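Local coordinates for Two-component system response regulator (Bacteroides fragilis, PDB 2QR3), which probably receives a phosphorylation signal through this N-terminal receiver domain and, in the full-length protein, relays it to transcription control involving ATP and DNA binding, at residues A[72-75]-A[80-83]; A[48-53]-A[121-126]; A[31-36]-A[40-45]; A[85-88]-A[94-97]. All coordinates share one frame; numbering follows the deposited sequence.

Interaction 1. Residues A[72-75]-A[80-83]; sequences HEIK and DLPV
A helix turn carrying Ile74 and Lys75 lies against the extended residues Leu81 to Val83, the nearest CA atoms, those of Lys75 and Leu81, being 7.0 Å apart. Lys75 makes the polar contact. Its chain folds at chi2 and chi3 (-57° and -75°), which carries the ammonium across to the loop, where NZ donates to Leu81 O at 2.7 Å. The nitrogen sits well above the plane of that carbonyl, with a C=O...NZ angle of 127°. NZ also donates to a water 2.7 Å away, and this water takes a second hydrogen bond, from Val83 N at 3.1 Å, so the ammonium is tied to Leu81 directly and to Val83 through the water. A weak bond to Arg79 O adds a third partner for the charge. On the apolar side, Ile74 presents its CG2 methyl, lying 3.7 Å from Val83 CG2 and 4.0 Å from Leu81 CD2, and the aliphatic part of Lys75 lies alongside Val83, pointing the other way. The contact joins the last turns of helix 67-77 to the start of strand 83-88; Leu43 of helix 36-45 touches both Ile74 and Leu81, while Val51 of strand 48-54 pairs with Pro82 through the backbone.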
loop_
_atom_site.group_PDB
_atom_site.type_symbol
_atom_site.label_atom_id
_atom_site.label_comp_id
_atom_site.label_asym_id
_atom_site.label_seq_id
_atom_site.Cartn_x
_atom_site.Cartn_y
_atom_site.Cartn_z
ATOM N N HIS A 72 3.206 10.153 4.508
ATOM C CA HIS A 72 3.144 11.596 4.437
ATOM C C HIS A 72 3.797 12.094 3.154
ATOM O O HIS A 72 3.308 13.013 2.511
ATOM C CB HIS A 72 3.828 12.193 5.661
ATOM C CG HIS A 72 3.566 13.650 5.822
ATOM N ND1 HIS A 72 2.345 14.138 6.240
ATOM C CD2 HIS A 72 4.359 14.728 5.622
ATOM C CE1 HIS A 72 2.400 15.461 6.288
ATOM N NE2 HIS A 72 3.609 15.844 5.910
ATOM N N GLU A 73 4.913 11.479 2.805
ATOM C CA GLU A 73 5.686 11.944 1.651
ATOM C C GLU A 73 4.951 11.628 0.372
ATOM O O GLU A 73 4.892 12.445 -0.534
ATOM C CB GLU A 73 7.087 11.338 1.667
ATOM C CG GLU A 73 7.941 11.880 2.818
ATOM C CD GLU A 73 8.026 13.421 2.812
ATOM O OE1 GLU A 73 8.122 14.016 1.711
ATOM O OE2 GLU A 73 7.953 14.004 3.911
ATOM N N ILE A 74 4.341 10.447 0.307
ATOM C CA ILE A 74 3.514 10.127 -0.841
ATOM C C ILE A 74 2.353 11.108 -0.962
ATOM O O ILE A 74 2.093 11.631 -2.039
ATOM C CB ILE A 74 2.967 8.677 -0.752
ATOM C CG1 ILE A 74 4.114 7.653 -0.859
ATOM C CG2 ILE A 74 1.852 8.476 -1.750
ATOM C CD1 ILE A 74 3.688 6.174 -0.524
ATOM N N LYS A 75 1.650 11.390 0.138
ATOM C CA LYS A 75 0.485 12.293 0.061
ATOM C C LYS A 75 0.899 13.731 -0.268
ATOM O O LYS A 75 0.138 14.492 -0.854
ATOM C CB LYS A 75 -0.349 12.265 1.350
ATOM C CG LYS A 75 -0.876 10.874 1.762
ATOM C CD LYS A 75 -1.735 10.178 0.697
ATOM C CE LYS A 75 -3.113 10.804 0.612
ATOM N NZ LYS A 75 -4.036 10.041 -0.264
ATOM N N ASP A 80 -4.168 12.905 -4.109
ATOM C CA ASP A 80 -5.343 12.079 -4.341
ATOM C C ASP A 80 -5.073 10.569 -4.507
ATOM O O ASP A 80 -6.003 9.790 -4.762
ATOM C CB ASP A 80 -6.102 12.635 -5.544
ATOM C CG ASP A 80 -6.585 14.071 -5.309
ATOM O OD1 ASP A 80 -7.125 14.354 -4.214
ATOM O OD2 ASP A 80 -6.400 14.904 -6.218
ATOM N N LEU A 81 -3.830 10.140 -4.311
ATOM C CA LEU A 81 -3.490 8.719 -4.466
ATOM C C LEU A 81 -3.811 7.962 -3.169
ATOM O O LEU A 81 -3.222 8.266 -2.124
ATOM C CB LEU A 81 -1.989 8.602 -4.785
ATOM C CG LEU A 81 -1.387 7.192 -4.798
ATOM C CD1 LEU A 81 -2.171 6.302 -5.772
ATOM C CD2 LEU A 81 0.067 7.274 -5.177
ATOM N N PRO A 82 -4.784 7.020 -3.199
ATOM C CA PRO A 82 -5.098 6.275 -1.965
ATOM C C PRO A 82 -3.907 5.448 -1.485
ATOM O O PRO A 82 -3.290 4.761 -2.296
ATOM C CB PRO A 82 -6.210 5.313 -2.405
ATOM C CG PRO A 82 -6.857 6.034 -3.586
ATOM C CD PRO A 82 -5.706 6.661 -4.302
ATOM N N VAL A 83 -3.618 5.536 -0.186
ATOM C CA VAL A 83 -2.564 4.727 0.426
ATOM C C VAL A 83 -3.194 3.888 1.513
ATOM O O VAL A 83 -3.872 4.435 2.426
ATOM C CB VAL A 83 -1.457 5.616 1.049
ATOM C CG1 VAL A 83 -0.424 4.710 1.773
ATOM C CG2 VAL A 83 -0.752 6.447 -0.030
HETATM O O HOH W 1 -4.740 7.996 1.319
#

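Interaction 2. Residues A[48-53]-A[121-126]; sequences PEVVLL and LNAASQ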
loop_
_atom_site.group_PDB
_atom_site.type_symbol
_atom_site.label_atom_id
_atom_site.label_comp_id
_atom_site.label_asym_id
_atom_site.label_seq_id
_atom_site.Cartn_x
_atom_site.Cartn_y
_atom_site.Cartn_z
ATOM N N PRO A 48 -0.454 4.898 -10.612
ATOM C CA PRO A 48 -1.058 3.917 -9.708
ATOM C C PRO A 48 -2.440 4.326 -9.240
ATOM O O PRO A 48 -2.707 5.520 -9.092
ATOM C CB PRO A 48 -0.092 3.899 -8.522
ATOM C CG PRO A 48 0.565 5.221 -8.540
ATOM C CD PRO A 48 0.746 5.509 -10.021
ATOM N N GLU A 49 -3.302 3.340 -9.024
ATOM C CA GLU A 49 -4.628 3.566 -8.453
ATOM C C GLU A 49 -4.678 3.447 -6.928
ATOM O O GLU A 49 -5.572 3.978 -6.303
ATOM C CB GLU A 49 -5.638 2.628 -9.101
ATOM C CG GLU A 49 -6.139 3.291 -10.412
ATOM C CD GLU A 49 -7.123 2.478 -11.176
ATOM O OE1 GLU A 49 -8.107 2.010 -10.570
ATOM O OE2 GLU A 49 -6.926 2.348 -12.404
ATOM N N VAL A 50 -3.700 2.754 -6.356
ATOM C CA VAL A 50 -3.633 2.601 -4.901
ATOM C C VAL A 50 -2.195 2.115 -4.583
ATOM O O VAL A 50 -1.540 1.520 -5.461
ATOM C CB VAL A 50 -4.745 1.625 -4.393
ATOM C CG1 VAL A 50 -4.584 0.259 -4.988
ATOM C CG2 VAL A 50 -4.777 1.549 -2.842
ATOM N N VAL A 51 -1.716 2.398 -3.363
ATOM C CA VAL A 51 -0.427 1.903 -2.890
ATOM C C VAL A 51 -0.737 1.125 -1.624
ATOM O O VAL A 51 -1.467 1.630 -0.747
ATOM C CB VAL A 51 0.549 3.056 -2.528
ATOM C CG1 VAL A 51 1.900 2.494 -1.991
ATOM C CG2 VAL A 51 0.847 3.925 -3.763
ATOM N N LEU A 52 -0.204 -0.089 -1.510
ATOM C CA LEU A 52 -0.253 -0.842 -0.239
ATOM C C LEU A 52 1.118 -0.675 0.411
ATOM O O LEU A 52 2.141 -1.122 -0.156
ATOM C CB LEU A 52 -0.543 -2.344 -0.488
ATOM C CG LEU A 52 -0.606 -3.236 0.781
ATOM C CD1 LEU A 52 -1.711 -2.720 1.748
ATOM C CD2 LEU A 52 -0.887 -4.693 0.357
ATOM N N LEU A 53 1.144 -0.014 1.567
ATOM C CA LEU A 53 2.390 0.417 2.219
ATOM C C LEU A 53 2.639 -0.253 3.589
ATOM O O LEU A 53 1.881 -0.060 4.562
ATOM C CB LEU A 53 2.411 1.948 2.394
ATOM C CG LEU A 53 3.603 2.599 3.123
ATOM C CD1 LEU A 53 4.910 2.417 2.327
ATOM C CD2 LEU A 53 3.276 4.096 3.345
ATOM N N LEU A 121 -9.512 -3.050 -3.508
ATOM C CA LEU A 121 -10.493 -2.652 -4.539
ATOM C C LEU A 121 -11.303 -1.446 -4.096
ATOM O O LEU A 121 -11.476 -0.484 -4.878
ATOM C CB LEU A 121 -11.420 -3.806 -4.906
ATOM C CG LEU A 121 -10.784 -5.083 -5.473
ATOM C CD1 LEU A 121 -11.792 -6.225 -5.559
ATOM C CD2 LEU A 121 -10.175 -4.844 -6.839
ATOM N N ASN A 122 -11.810 -1.464 -2.866
ATOM C CA ASN A 122 -12.563 -0.316 -2.358
ATOM C C ASN A 122 -11.712 0.957 -2.332
ATOM O O ASN A 122 -12.172 2.025 -2.697
ATOM C CB ASN A 122 -13.186 -0.627 -0.987
ATOM C CG ASN A 122 -14.300 -1.685 -1.067
ATOM O OD1 ASN A 122 -14.721 -2.088 -2.155
ATOM N ND2 ASN A 122 -14.769 -2.144 0.092
ATOM N N ALA A 123 -10.447 0.841 -1.906
ATOM C CA ALA A 123 -9.585 2.028 -1.829
ATOM C C ALA A 123 -9.341 2.629 -3.199
ATOM O O ALA A 123 -9.245 3.854 -3.333
ATOM C CB ALA A 123 -8.243 1.704 -1.149
ATOM N N ALA A 124 -9.248 1.752 -4.196
ATOM C CA ALA A 124 -8.989 2.104 -5.588
ATOM C C ALA A 124 -10.286 2.505 -6.313
ATOM O O ALA A 124 -10.233 2.989 -7.460
ATOM C CB ALA A 124 -8.368 0.946 -6.290
ATOM N N SER A 125 -11.426 2.286 -5.657
ATOM C CA SER A 125 -12.756 2.552 -6.222
ATOM C C SER A 125 -13.537 3.574 -5.399
ATOM O O SER A 125 -14.755 3.412 -5.160
ATOM C CB SER A 125 -13.574 1.254 -6.299
ATOM O OG SER A 125 -12.885 0.280 -7.078
ATOM N N GLN A 126 -12.867 4.628 -4.956
ATOM C CA GLN A 126 -13.618 5.706 -4.323
ATOM C C GLN A 126 -14.011 6.755 -5.354
ATOM O O GLN A 126 -13.328 6.908 -6.360
ATOM C CB GLN A 126 -12.866 6.289 -3.135
ATOM C CG GLN A 126 -12.810 5.309 -1.972
ATOM C CD GLN A 126 -14.185 4.723 -1.600
ATOM O OE1 GLN A 126 -14.509 3.591 -1.958
ATOM N NE2 GLN A 126 -14.986 5.495 -0.866
#
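This is a small apolar contact in which Val50 of the central strand 48-54 meets Ala123 and Ala124 near the end of the C-terminal helix. The forked end of Val50 straddles the two alanines: CG2 lies 3.9 Å from Ala123 CB, and CG1 lies 4.1 Å from Ala124 CB. A chi1 of 61° spreads the fork this way, leaving CG2 opposite the backbone N and CG1 between N and the carbonyl carbon. With alanines on the helix the backbones come close, the CA atoms of Glu49 and Ala124 being 5.4 Å apart. Glu49, at the corner in the chain, sets its CB 4.3 Å from Ala124 CB; its carboxylate reaches instead to Gly4, whose N bonds OE2. Near the C-terminal end of the helix, Ser125 folds back, its OG donating to Leu121 O at 2.7 Å from 36° above the carbonyl plane. Val84 of the next strand touches Val50 and Ala123 alike, and Leu3 lies on both Glu49 and Ala124. A closing helix laid back over the middle of a parallel five-stranded sheet is typical of the CheY-like receiver fold (strand order 2-1-3-4-5), in which the first and last helices cover the same face.

Interaction 3. Residues A[31-36]-A[40-45]; sequences ITLSSP and STVLRE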
loop_
_atom_site.group_PDB
_atom_site.type_symbol
_atom_site.label_atom_id
_atom_site.label_comp_id
_atom_site.label_asym_id
_atom_site.label_seq_id
_atom_site.Cartn_x
_atom_site.Cartn_y
_atom_site.Cartn_z
ATOM N N ILE A 31 2.941 -3.972 -9.195
ATOM C CA ILE A 31 4.343 -3.624 -9.031
ATOM C C ILE A 31 4.724 -3.819 -7.563
ATOM O O ILE A 31 4.067 -3.271 -6.676
ATOM C CB ILE A 31 4.597 -2.178 -9.459
ATOM C CG1 ILE A 31 4.305 -2.042 -10.954
ATOM C CG2 ILE A 31 6.031 -1.785 -9.120
ATOM C CD1 ILE A 31 4.364 -0.625 -11.492
ATOM N N THR A 32 5.765 -4.603 -7.309
ATOM C CA THR A 32 6.235 -4.812 -5.935
ATOM C C THR A 32 7.628 -4.236 -5.818
ATOM O O THR A 32 8.442 -4.353 -6.761
ATOM C CB THR A 32 6.275 -6.319 -5.566
ATOM O OG1 THR A 32 7.122 -7.019 -6.499
ATOM C CG2 THR A 32 4.855 -6.913 -5.606
ATOM N N LEU A 33 7.926 -3.615 -4.685
ATOM C CA LEU A 33 9.274 -3.035 -4.486
ATOM C C LEU A 33 9.618 -2.891 -3.011
ATOM O O LEU A 33 8.732 -2.955 -2.176
ATOM C CB LEU A 33 9.376 -1.676 -5.184
ATOM C CG LEU A 33 8.345 -0.616 -4.817
ATOM C CD1 LEU A 33 8.862 0.231 -3.636
ATOM C CD2 LEU A 33 8.129 0.281 -6.035
ATOM N N SER A 34 10.901 -2.693 -2.709
ATOM C CA SER A 34 11.351 -2.493 -1.340
ATOM C C SER A 34 12.314 -1.291 -1.245
ATOM O O SER A 34 12.947 -1.061 -0.208
ATOM C CB SER A 34 12.054 -3.776 -0.863
ATOM O OG SER A 34 11.172 -4.894 -0.982
ATOM N N SER A 35 12.403 -0.515 -2.321
ATOM C CA SER A 35 13.345 0.600 -2.410
ATOM C C SER A 35 12.666 1.970 -2.501
ATOM O O SER A 35 11.847 2.165 -3.377
ATOM C CB SER A 35 14.214 0.403 -3.669
ATOM O OG SER A 35 14.756 1.647 -4.098
ATOM N N PRO A 36 13.052 2.942 -1.641
ATOM C CA PRO A 36 12.557 4.314 -1.763
ATOM C C PRO A 36 12.824 4.909 -3.159
ATOM O O PRO A 36 11.982 5.627 -3.707
ATOM C CB PRO A 36 13.386 5.085 -0.734
ATOM C CG PRO A 36 13.882 4.080 0.206
ATOM C CD PRO A 36 13.973 2.779 -0.499
ATOM N N SER A 40 9.871 6.234 -5.886
ATOM C CA SER A 40 9.737 7.543 -6.548
ATOM C C SER A 40 9.493 7.422 -8.087
ATOM O O SER A 40 8.614 8.095 -8.668
ATOM C CB SER A 40 10.954 8.401 -6.196
ATOM O OG SER A 40 12.096 7.937 -6.889
ATOM N N THR A 41 10.216 6.514 -8.733
ATOM C CA THR A 41 10.078 6.330 -10.194
ATOM C C THR A 41 8.679 5.823 -10.553
ATOM O O THR A 41 7.966 6.431 -11.354
ATOM C CB THR A 41 11.142 5.363 -10.736
ATOM O OG1 THR A 41 12.429 5.806 -10.314
ATOM C CG2 THR A 41 11.076 5.257 -12.282
ATOM N N VAL A 42 8.256 4.741 -9.908
ATOM C CA VAL A 42 6.970 4.146 -10.244
ATOM C C VAL A 42 5.788 5.055 -9.948
ATOM O O VAL A 42 4.831 5.064 -10.710
ATOM C CB VAL A 42 6.800 2.694 -9.643
ATOM C CG1 VAL A 42 8.033 1.819 -10.030
ATOM C CG2 VAL A 42 6.664 2.734 -8.177
ATOM N N LEU A 43 5.833 5.827 -8.853
ATOM C CA LEU A 43 4.754 6.769 -8.553
ATOM C C LEU A 43 4.562 7.803 -9.666
ATOM O O LEU A 43 3.432 8.215 -9.955
ATOM C CB LEU A 43 4.995 7.501 -7.222
ATOM C CG LEU A 43 4.952 6.659 -5.961
ATOM C CD1 LEU A 43 5.342 7.512 -4.738
ATOM C CD2 LEU A 43 3.574 6.027 -5.771
ATOM N N ARG A 44 5.671 8.216 -10.267
ATOM C CA ARG A 44 5.656 9.240 -11.314
ATOM C C ARG A 44 5.162 8.676 -12.641
ATOM O O ARG A 44 4.361 9.310 -13.342
ATOM C CB ARG A 44 7.058 9.810 -11.556
ATOM C CG ARG A 44 7.015 11.060 -12.499
ATOM C CD ARG A 44 8.372 11.706 -12.779
ATOM N NE ARG A 44 9.035 12.024 -11.526
ATOM C CZ ARG A 44 9.999 11.270 -11.028
ATOM N NH1 ARG A 44 10.415 10.227 -11.739
ATOM N NH2 ARG A 44 10.540 11.580 -9.854
ATOM N N GLU A 45 5.655 7.494 -12.971
ATOM C CA GLU A 45 5.495 6.936 -14.308
ATOM C C GLU A 45 4.344 5.979 -14.496
ATOM O O GLU A 45 3.886 5.789 -15.638
ATOM C CB GLU A 45 6.754 6.193 -14.681
ATOM C CG GLU A 45 7.977 7.084 -14.800
ATOM C CD GLU A 45 9.173 6.328 -15.325
ATOM O OE1 GLU A 45 9.073 5.088 -15.526
ATOM O OE2 GLU A 45 10.224 6.972 -15.527
#
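The contact belongs to the beta-alpha-beta crossover that leaves strand 29-33, runs through helix 36-45 and re-enters the sheet at strand 48-54, passing over strand 5-9. Leu33 and Val42 form its centre: the two side chains reach toward each other tip to tip, Leu33 CD2 and Val42 CG2 meeting at 3.6 Å. Leu33 takes an unusual shape to get there, with CG lodged between its backbone N and carbonyl carbon (chi1 55°). Val42 uses its other methyl for the neighbouring strand residue, CG1 resting 4.2 Å from Ile31 CG2, so that one helix valine touches two strand side chains, Ile31 and Leu33, that point to the same face of the sheet. At the other end of the contact the link is a backbone bond in the first turn of the helix, Ser40 N donating to Pro36 O at 3.1 Å, nearly straight at 162°. Ser35 begins that turn as the N-cap, its OG accepting from Ser38 N, and Pro36 follows as the first helical residue, where a missing amide hydrogen costs nothing. The hydroxyl of Ser40 bonds Val37 O, within the same helix. Around this pair of elements, Ile7 of strand 5-9 lies against Leu33 and Val42, and helix 67-77 flanks the helix, Trp70 touching Pro36 and Ile74 touching Leu43.

Interaction 4. Residues A[85-88]-A[94-97]; sequences LFTA and LAVR
Thr87 and Ala95 carry this buried contact, the strand threonine lying against the methyl of the helix alanine, with their CA atoms 6.5 Å apart. Thr87 CG2 comes nearest, 3.7 Å from Ala95 CB, with Thr87 CB at 3.9 Å and Thr87 OG1 only a little farther at 4.0 Å. The threonine's rotamer sorts the two branches: at chi1 -175° OG1 stands opposite the backbone N, while CG2 is tucked between N and the carbonyl carbon. The hydroxyl also donates to Ala88 O at 3.0 Å. OG1 approaches that oxygen at a C=O...OG1 angle of 130°, tilted from the carbonyl plane, and the bond fixes the rotation of the threonine. Two residues back, a chi2 of 169° sets Leu85 CD1 anti to CA, carrying that methyl to 4.1 Å from Ala95 O. Between them Phe86 points away from the helix to the other face of the sheet, where its ring meets Trp111 with the planes inclined. Thr87 lies near the C-terminal end of strand 83-88, where receiver domains typically carry the threonine or serine that responds to phosphorylation, consistent with a switch role here. Strand 83-88 is flanked by strands 48-54 and 105-109; helix 92-100 covers one face, with Phe106 of strand 105-109 on Ala95, and Val15 and Val19 of helix 13-23 touch Phe86 on the other.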
loop_
_atom_site.group_PDB
_atom_site.type_symbol
_atom_site.label_atom_id
_atom_site.label_comp_id
_atom_site.label_asym_id
_atom_site.label_seq_id
_atom_site.Cartn_x
_atom_site.Cartn_y
_atom_site.Cartn_z
ATOM N N LEU A 85 -2.344 1.250 4.525
ATOM C CA LEU A 85 -1.238 0.753 5.375
ATOM C C LEU A 85 -1.398 -0.748 5.620
ATOM O O LEU A 85 -2.522 -1.236 5.792
ATOM C CB LEU A 85 -1.238 1.521 6.712
ATOM C CG LEU A 85 -0.935 3.017 6.522
ATOM C CD1 LEU A 85 -1.212 3.732 7.828
ATOM C CD2 LEU A 85 0.549 3.226 6.072
ATOM N N PHE A 86 -0.270 -1.478 5.652
ATOM C CA PHE A 86 -0.274 -2.931 5.854
ATOM C C PHE A 86 0.448 -3.087 7.193
ATOM O O PHE A 86 1.662 -2.811 7.285
ATOM C CB PHE A 86 0.520 -3.593 4.719
ATOM C CG PHE A 86 0.125 -5.010 4.392
ATOM C CD1 PHE A 86 -0.995 -5.624 4.935
ATOM C CD2 PHE A 86 0.865 -5.719 3.434
ATOM C CE1 PHE A 86 -1.362 -6.942 4.588
ATOM C CE2 PHE A 86 0.498 -7.034 3.070
ATOM C CZ PHE A 86 -0.611 -7.641 3.646
ATOM N N THR A 87 -0.290 -3.517 8.220
ATOM C CA THR A 87 0.201 -3.401 9.594
ATOM C C THR A 87 0.163 -4.725 10.371
ATOM O O THR A 87 -0.820 -5.438 10.318
ATOM C CB THR A 87 -0.573 -2.293 10.382
ATOM O OG1 THR A 87 0.022 -2.132 11.679
ATOM C CG2 THR A 87 -2.023 -2.680 10.589
ATOM N N ALA A 88 1.248 -5.041 11.083
ATOM C CA ALA A 88 1.208 -6.116 12.071
ATOM C C ALA A 88 0.248 -5.739 13.204
ATOM O O ALA A 88 0.032 -4.550 13.472
ATOM C CB ALA A 88 2.612 -6.360 12.637
ATOM N N LEU A 94 -0.355 2.564 15.501
ATOM C CA LEU A 94 0.233 3.404 14.450
ATOM C C LEU A 94 -0.612 3.406 13.162
ATOM O O LEU A 94 -0.692 4.428 12.492
ATOM C CB LEU A 94 1.669 2.930 14.143
ATOM C CG LEU A 94 2.613 3.026 15.352
ATOM C CD1 LEU A 94 4.028 2.607 14.880
ATOM C CD2 LEU A 94 2.641 4.416 15.972
ATOM N N ALA A 95 -1.282 2.293 12.858
ATOM C CA ALA A 95 -2.210 2.255 11.712
ATOM C C ALA A 95 -3.405 3.199 11.951
ATOM O O ALA A 95 -3.763 3.959 11.068
ATOM C CB ALA A 95 -2.698 0.857 11.442
ATOM N N VAL A 96 -3.965 3.186 13.158
ATOM C CA VAL A 96 -5.035 4.100 13.517
ATOM C C VAL A 96 -4.528 5.545 13.395
ATOM O O VAL A 96 -5.218 6.393 12.851
ATOM C CB VAL A 96 -5.599 3.753 14.932
ATOM C CG1 VAL A 96 -6.562 4.838 15.415
ATOM C CG2 VAL A 96 -6.303 2.396 14.853
ATOM N N ARG A 97 -3.316 5.831 13.863
ATOM C CA ARG A 97 -2.757 7.181 13.687
ATOM C C ARG A 97 -2.623 7.509 12.202
ATOM O O ARG A 97 -2.891 8.643 11.788
ATOM C CB ARG A 97 -1.410 7.300 14.399
ATOM C CG ARG A 97 -0.747 8.650 14.261
ATOM C CD ARG A 97 0.495 8.655 15.134
ATOM N NE ARG A 97 1.493 9.550 14.567
ATOM C CZ ARG A 97 2.740 9.658 15.018
ATOM N NH1 ARG A 97 3.139 8.935 16.064
ATOM N NH2 ARG A 97 3.581 10.500 14.419
#

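Following the chain from the N terminus, interaction 3 closes first, a short loop from strand 29-33 to its helix at 40-45. Interaction 2 opens at once, at 48-53, and does not close until 121-126, so it spans most of the domain and brings the last helix onto the central strand. Within that span lie two short loops in series: interaction 1, from 72-75 to 80-83, then interaction 4, which sets helix 92-100 on strand 83-88. No two loops cross. Interactions 1 and 3 meet through Leu43, against Ile74 and Leu81, and Leu53 O probably bonds Phe86 N between interactions 2 and 4. Interactions 3 and 4 lie about 20 Å apart, centre to centre, on opposite sides of the chain's centre.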